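Local coordinates for protein pectinesterase A (Erwinia chrysanthemi, PDB 2NTP) that hydrolyses the methyl esters of pectin's galacturonosyl units, releasing methanol, the first step in the maceration and soft-rotting of plant tissue, at residues C168-I177 with F185-R195. Numbering follows the deposited sequence.
Sequences CRISGTVDFI and FNNCDLVSRYR. With ADA (alpha-D-galactopyranuronic acid), chain C.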
ATOM      1  N   CYS A 168       9.724   3.447  -6.639  0.50  5.67           N
ATOM      2  CA  CYS A 168       8.376   3.888  -6.362  0.50  5.03           C
ATOM      3  C   CYS A 168       8.323   4.990  -5.308  0.50  4.83           C
ATOM      4  O   CYS A 168       9.296   5.228  -4.592  0.50  4.27           O
ATOM      5  CB  CYS A 168       7.510   2.682  -5.977  0.50  5.11           C
ATOM      6  SG  CYS A 168       7.580   2.130  -4.253  0.50  4.59           S
ATOM      7  N   ARG A 169       7.192   5.689  -5.257  1.00  4.83           N
ATOM      8  CA  ARG A 169       6.898   6.605  -4.158  1.00  5.45           C
ATOM      9  C   ARG A 169       5.597   6.155  -3.524  1.00  5.21           C
ATOM     10  O   ARG A 169       4.626   5.875  -4.225  1.00  5.03           O
ATOM     11  CB  ARG A 169       6.783   8.056  -4.649  1.00  5.53           C
ATOM     12  CG  ARG A 169       6.696   9.109  -3.522  1.00  6.68           C
ATOM     13  CD  ARG A 169       6.285  10.468  -4.094  1.00  6.09           C
ATOM     14  NE  ARG A 169       6.295  11.571  -3.120  1.00  6.92           N
ATOM     15  CZ  ARG A 169       5.236  11.996  -2.427  1.00  6.73           C
ATOM     16  NH1 ARG A 169       4.052  11.400  -2.552  1.00  6.24           N
ATOM     17  NH2 ARG A 169       5.370  13.016  -1.582  1.00  7.43           N
ATOM     18  N   ILE A 170       5.589   6.047  -2.197  1.00  5.23           N
ATOM     19  CA  ILE A 170       4.362   5.723  -1.463  1.00  5.26           C
ATOM     20  C   ILE A 170       4.249   6.673  -0.280  1.00  4.89           C
ATOM     21  O   ILE A 170       5.171   6.771   0.524  1.00  4.89           O
ATOM     22  CB  ILE A 170       4.332   4.249  -0.970  1.00  4.99           C
ATOM     23  CG1 ILE A 170       4.557   3.275  -2.139  1.00  6.32           C
ATOM     24  CG2 ILE A 170       3.004   3.958  -0.253  1.00  5.62           C
ATOM     25  CD1 ILE A 170       4.739   1.806  -1.740  1.00  6.37           C
ATOM     26  N   SER A 171       3.126   7.380  -0.191  1.00  4.84           N
ATOM     27  CA  SER A 171       2.899   8.336   0.885  1.00  4.87           C
ATOM     28  C   SER A 171       1.697   7.938   1.721  1.00  5.01           C
ATOM     29  O   SER A 171       0.775   7.275   1.230  1.00  5.26           O
ATOM     30  CB  SER A 171       2.690   9.748   0.323  1.00  5.15           C
ATOM     31  OG  SER A 171       1.422   9.879  -0.284  1.00  5.31           O
ATOM     32  N   GLY A 172       1.707   8.359   2.982  1.00  4.92           N
ATOM     33  CA  GLY A 172       0.590   8.095   3.877  1.00  4.91           C
ATOM     34  C   GLY A 172       0.872   8.424   5.328  1.00  4.83           C
ATOM     35  O   GLY A 172       1.908   9.004   5.671  1.00  5.06           O
ATOM     36  N   THR A 173      -0.064   8.028   6.183  1.00  4.47           N
ATOM     37  CA  THR A 173       0.017   8.309   7.612  1.00  4.49           C
ATOM     38  C   THR A 173      -0.084   7.014   8.420  1.00  4.50           C
ATOM     39  O   THR A 173       0.938   6.428   8.807  1.00  4.67           O
ATOM     40  CB  THR A 173      -1.086   9.305   8.029  1.00  4.56           C
ATOM     41  OG1 THR A 173      -2.347   8.840   7.540  1.00  4.80           O
ATOM     42  CG2 THR A 173      -0.814  10.690   7.433  1.00  4.98           C
ATOM     43  N   VAL A 174      -1.310   6.549   8.640  1.00  4.51           N
ATOM     44  CA  VAL A 174      -1.554   5.375   9.481  1.00  4.94           C
ATOM     45  C   VAL A 174      -1.635   4.105   8.641  1.00  4.97           C
ATOM     46  O   VAL A 174      -2.498   3.988   7.770  1.00  4.92           O
ATOM     47  CB  VAL A 174      -2.862   5.546  10.306  1.00  4.94           C
ATOM     48  CG1 VAL A 174      -3.301   4.217  10.941  1.00  5.82           C
ATOM     49  CG2 VAL A 174      -2.691   6.630  11.369  1.00  5.93           C
ATOM     50  N   ASP A 175      -0.730   3.160   8.915  1.00  5.29           N
ATOM     51  CA  ASP A 175      -0.764   1.831   8.303  1.00  5.35           C
ATOM     52  C   ASP A 175      -0.773   1.919   6.778  1.00  5.33           C
ATOM     53  O   ASP A 175      -1.578   1.251   6.122  1.00  5.64           O
ATOM     54  CB  ASP A 175      -1.990   1.031   8.801  1.00  5.53           C
ATOM     55  CG  ASP A 175      -2.007   0.837  10.317  1.00  5.97           C
ATOM     56  OD1 ASP A 175      -1.023   1.186  10.988  1.00  6.01           O
ATOM     57  OD2 ASP A 175      -3.023   0.322  10.845  1.00  7.12           O
ATOM     58  N   PHE A 176       0.102   2.751   6.208  1.00  4.99           N
ATOM     59  CA  PHE A 176      -0.033   3.059   4.780  1.00  5.23           C
ATOM     60  C   PHE A 176       0.477   1.978   3.822  1.00  4.85           C
ATOM     61  O   PHE A 176       0.243   2.055   2.616  1.00  5.12           O
ATOM     62  CB  PHE A 176       0.354   4.509   4.404  1.00  5.37           C
ATOM     63  CG  PHE A 176       1.829   4.843   4.500  1.00  6.10           C
ATOM     64  CD1 PHE A 176       2.695   4.575   3.437  1.00  6.62           C
ATOM     65  CD2 PHE A 176       2.331   5.516   5.618  1.00  6.42           C
ATOM     66  CE1 PHE A 176       4.054   4.931   3.500  1.00  5.89           C
ATOM     67  CE2 PHE A 176       3.687   5.888   5.690  1.00  5.83           C
ATOM     68  CZ  PHE A 176       4.549   5.589   4.633  1.00  6.18           C
ATOM     69  N   ILE A 177       1.153   0.974   4.374  1.00  4.41           N
ATOM     70  CA  ILE A 177       1.382  -0.290   3.677  1.00  4.35           C
ATOM     71  C   ILE A 177       0.909  -1.354   4.643  1.00  4.62           C
ATOM     72  O   ILE A 177       1.482  -1.506   5.716  1.00  4.30           O
ATOM     73  CB  ILE A 177       2.870  -0.541   3.337  1.00  4.43           C
ATOM     74  CG1 ILE A 177       3.431   0.592   2.468  1.00  4.47           C
ATOM     75  CG2 ILE A 177       3.026  -1.898   2.633  1.00  4.23           C
ATOM     76  CD1 ILE A 177       4.963   0.593   2.355  1.00  4.81           C
ATOM     77  N   PHE A 185       9.677  -4.229  -1.762  1.00  6.74           N
ATOM     78  CA  PHE A 185       9.838  -2.841  -2.176  1.00  6.76           C
ATOM     79  C   PHE A 185      11.323  -2.582  -2.349  1.00  7.44           C
ATOM     80  O   PHE A 185      12.105  -2.807  -1.418  1.00  8.19           O
ATOM     81  CB  PHE A 185       9.260  -1.889  -1.116  1.00  6.86           C
ATOM     82  CG  PHE A 185       7.807  -2.133  -0.810  1.00  6.05           C
ATOM     83  CD1 PHE A 185       7.421  -3.126   0.097  1.00  5.69           C
ATOM     84  CD2 PHE A 185       6.821  -1.378  -1.437  1.00  6.57           C
ATOM     85  CE1 PHE A 185       6.076  -3.357   0.366  1.00  6.28           C
ATOM     86  CE2 PHE A 185       5.477  -1.601  -1.172  1.00  6.56           C
ATOM     87  CZ  PHE A 185       5.100  -2.592  -0.274  1.00  6.61           C
ATOM     88  N   ASN A 186      11.717  -2.132  -3.535  1.00  7.61           N
ATOM     89  CA  ASN A 186      13.117  -1.799  -3.783  1.00  8.08           C
ATOM     90  C   ASN A 186      13.293  -0.409  -4.373  1.00  8.10           C
ATOM     91  O   ASN A 186      12.614  -0.041  -5.335  1.00  7.98           O
ATOM     92  CB  ASN A 186      13.792  -2.839  -4.677  1.00  8.43           C
ATOM     93  CG  ASN A 186      15.290  -2.588  -4.825  1.00  9.78           C
ATOM     94  OD1 ASN A 186      15.758  -2.165  -5.880  1.00 13.27           O
ATOM     95  ND2 ASN A 186      16.031  -2.798  -3.749  1.00 10.34           N
ATOM     96  N   ASN A 187      14.214   0.356  -3.790  1.00  8.20           N
ATOM     97  CA  ASN A 187      14.500   1.719  -4.244  1.00  8.54           C
ATOM     98  C   ASN A 187      13.251   2.601  -4.255  1.00  8.48           C
ATOM     99  O   ASN A 187      12.994   3.331  -5.215  1.00  8.83           O
ATOM    100  CB  ASN A 187      15.202   1.710  -5.612  1.00  9.06           C
ATOM    101  CG  ASN A 187      15.785   3.059  -5.978  1.00 10.58           C
ATOM    102  OD1 ASN A 187      16.318   3.771  -5.125  1.00 13.87           O
ATOM    103  ND2 ASN A 187      15.687   3.420  -7.250  1.00 12.54           N
ATOM    104  N   CYS A 188      12.480   2.512  -3.173  1.00  8.19           N
ATOM    105  CA  CYS A 188      11.265   3.299  -3.022  1.00  8.27           C
ATOM    106  C   CYS A 188      11.449   4.415  -2.001  1.00  8.25           C
ATOM    107  O   CYS A 188      12.235   4.277  -1.052  1.00  8.19           O
ATOM    108  CB  CYS A 188      10.103   2.400  -2.599  1.00  8.30           C
ATOM    109  SG  CYS A 188       9.450   1.344  -3.913  1.00  8.81           S
ATOM    110  N   ASP A 189      10.719   5.511  -2.200  1.00  7.99           N
ATOM    111  CA  ASP A 189      10.595   6.557  -1.196  1.00  8.45           C
ATOM    112  C   ASP A 189       9.291   6.348  -0.448  1.00  7.63           C
ATOM    113  O   ASP A 189       8.213   6.416  -1.039  1.00  7.78           O
ATOM    114  CB  ASP A 189      10.596   7.941  -1.840  1.00  9.01           C
ATOM    115  CG  ASP A 189      11.989   8.423  -2.199  1.00 11.79           C
ATOM    116  OD1 ASP A 189      12.961   7.685  -1.964  1.00 15.47           O
ATOM    117  OD2 ASP A 189      12.102   9.546  -2.722  1.00 15.90           O
ATOM    118  N   LEU A 190       9.398   6.089   0.847  1.00  6.97           N
ATOM    119  CA  LEU A 190       8.221   5.920   1.692  1.00  6.48           C
ATOM    120  C   LEU A 190       8.056   7.194   2.501  1.00  6.36           C
ATOM    121  O   LEU A 190       8.898   7.515   3.348  1.00  6.28           O
ATOM    122  CB  LEU A 190       8.368   4.688   2.595  1.00  6.52           C
ATOM    123  CG  LEU A 190       8.687   3.352   1.894  1.00  6.81           C
ATOM    124  CD1 LEU A 190       8.722   2.212   2.901  1.00  8.25           C
ATOM    125  CD2 LEU A 190       7.706   3.025   0.760  1.00  7.60           C
ATOM    126  N   VAL A 191       6.979   7.921   2.216  1.00  6.06           N
ATOM    127  CA  VAL A 191       6.822   9.305   2.658  1.00  6.11           C
ATOM    128  C   VAL A 191       5.783   9.431   3.772  1.00  6.18           C
ATOM    129  O   VAL A 191       4.585   9.267   3.534  1.00  5.76           O
ATOM    130  CB  VAL A 191       6.463  10.237   1.462  1.00  5.86           C
ATOM    131  CG1 VAL A 191       6.403  11.696   1.901  1.00  6.49           C
ATOM    132  CG2 VAL A 191       7.468  10.058   0.310  1.00  7.31           C
ATOM    133  N   SER A 192       6.259   9.717   4.985  1.00  6.26           N
ATOM    134  CA  SER A 192       5.392   9.917   6.151  1.00  6.58           C
ATOM    135  C   SER A 192       4.836  11.334   6.148  1.00  6.53           C
ATOM    136  O   SER A 192       5.598  12.311   6.108  1.00  6.88           O
ATOM    137  CB  SER A 192       6.168   9.680   7.445  1.00  6.92           C
ATOM    138  OG  SER A 192       6.511   8.321   7.606  1.00  8.46           O
ATOM    139  N   ARG A 193       3.516  11.439   6.222  1.00  5.91           N
ATOM    140  CA  ARG A 193       2.841  12.716   6.019  1.00  5.71           C
ATOM    141  C   ARG A 193       2.516  13.456   7.311  1.00  5.90           C
ATOM    142  O   ARG A 193       2.326  12.853   8.380  1.00  6.06           O
ATOM    143  CB  ARG A 193       1.587  12.525   5.156  1.00  5.48           C
ATOM    144  CG  ARG A 193       1.886  11.861   3.808  1.00  4.50           C
ATOM    145  CD  ARG A 193       0.664  11.837   2.901  1.00  5.34           C
ATOM    146  NE  ARG A 193       0.430  13.128   2.247  1.00  5.49           N
ATOM    147  CZ  ARG A 193      -0.475  13.329   1.291  1.00  5.95           C
ATOM    148  NH1 ARG A 193      -1.240  12.326   0.874  1.00  5.75           N
ATOM    149  NH2 ARG A 193      -0.610  14.535   0.749  1.00  6.57           N
ATOM    150  N   TYR A 194       2.450  14.777   7.193  1.00  6.45           N
ATOM    151  CA  TYR A 194       2.126  15.650   8.311  1.00  7.31           C
ATOM    152  C   TYR A 194       0.682  15.456   8.785  1.00  7.46           C
ATOM    153  O   TYR A 194      -0.242  15.350   7.974  1.00  7.46           O
ATOM    154  CB  TYR A 194       2.363  17.103   7.902  1.00  7.70           C
ATOM    155  CG  TYR A 194       1.937  18.101   8.952  1.00  8.35           C
ATOM    156  CD1 TYR A 194       2.669  18.251  10.135  1.00  9.39           C
ATOM    157  CD2 TYR A 194       0.802  18.883   8.772  1.00  9.28           C
ATOM    158  CE1 TYR A 194       2.278  19.163  11.108  1.00 10.38           C
ATOM    159  CE2 TYR A 194       0.406  19.797   9.742  1.00 10.26           C
ATOM    160  CZ  TYR A 194       1.147  19.928  10.905  1.00  9.99           C
ATOM    161  OH  TYR A 194       0.761  20.833  11.874  1.00 11.57           O
ATOM    162  N   ARG A 195       0.504  15.403  10.104  1.00  7.90           N
ATOM    163  CA  ARG A 195      -0.818  15.280  10.721  1.00  8.57           C
ATOM    164  C   ARG A 195      -1.154  16.536  11.512  1.00  8.81           C
ATOM    165  O   ARG A 195      -0.667  16.712  12.630  1.00  8.80           O
ATOM    166  CB  ARG A 195      -0.862  14.086  11.685  1.00  8.68           C
ATOM    167  CG  ARG A 195      -0.777  12.701  11.043  1.00  9.71           C
ATOM    168  CD  ARG A 195      -2.117  12.227  10.478  1.00 10.05           C
ATOM    169  NE  ARG A 195      -3.223  12.183  11.440  1.00  9.91           N
ATOM    170  CZ  ARG A 195      -3.518  11.143  12.222  1.00 10.03           C
ATOM    171  NH1 ARG A 195      -2.766  10.050  12.217  1.00  9.29           N
ATOM    172  NH2 ARG A 195      -4.565  11.204  13.044  1.00  9.77           N
TER
HETATM  173  C1  ADA C   3      -8.292   1.751  12.553  1.00 13.01           C
HETATM  174  C2  ADA C   3      -8.893   0.427  13.013  1.00 12.40           C
HETATM  175  C3  ADA C   3      -7.832  -0.674  12.957  1.00 12.91           C
HETATM  176  C4  ADA C   3      -7.196  -0.723  11.565  1.00 12.20           C
HETATM  177  C5  ADA C   3      -6.610   0.650  11.233  1.00 12.63           C
HETATM  178  C6  ADA C   3      -5.959   0.719   9.875  1.00 13.13           C
HETATM  179  O2  ADA C   3      -9.400   0.580  14.345  1.00 13.31           O
HETATM  180  O3  ADA C   3      -8.421  -1.937  13.297  1.00 13.63           O
HETATM  181  O4  ADA C   3      -8.205  -1.031  10.595  1.00 11.38           O
HETATM  182  O5  ADA C   3      -7.675   1.612  11.270  1.00 11.86           O
HETATM  183  O6B ADA C   3      -5.179  -0.187   9.486  1.00 14.32           O
HETATM  184  O6A ADA C   3      -6.228   1.720   9.181  1.00 13.96           O
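Cys-168 and Cys-188 open this pairing of successive coils in a right-handed parallel beta-helix, joined by a disulfide (SG to SG 2.1 Å) just before strands 169-172 and 189-192 run side by side. Five backbone hydrogen bonds join them, the first from Asp-189 N to Cys-168 O, the last from Arg-193 N to Gly-172 O.

On the face bearing Arg-169, its extended chain (CG anti to the backbone N, chi1 -171°) carries the guanidinium across Val-191, whose CG2 lies against one face of the flat group, toward its rim, 3.9 Å from Arg-169 NE. Here too Arg-193, salt-bridged to Glu-230, brings CD 3.8 Å from Ser-171 OG. The opposite face of the sheet, bearing Ile-170 and Leu-190, turns into the helix interior. There Ile-170 CD1 approaches the Phe-185 ring obliquely, 3.5 Å from CE2, while Ile-177 CD1 lies over one ring face and also meets Leu-190 CD2. The Phe-176 ring takes Ser-192 OG at its edge.

Beyond the strands, the Arg-195 chain, bent at chi2 and chi3, lays CD on Thr-173 CG2 (3.7 Å). Its NE is salt-bridged to Asp-197, NH2 hydrogen-bonded to a second galacturonate and NH1 to Ser-204 O, while the nucleophile Asp-175, salt-bridged to Arg-243, places OD2 2.6 Å from galacturonate O6B. Strand 147-150 flanks 169-172, strand 226-229 follows 189-192, and strand 220-223 packs against Ile-177, Phe-185 and Leu-190.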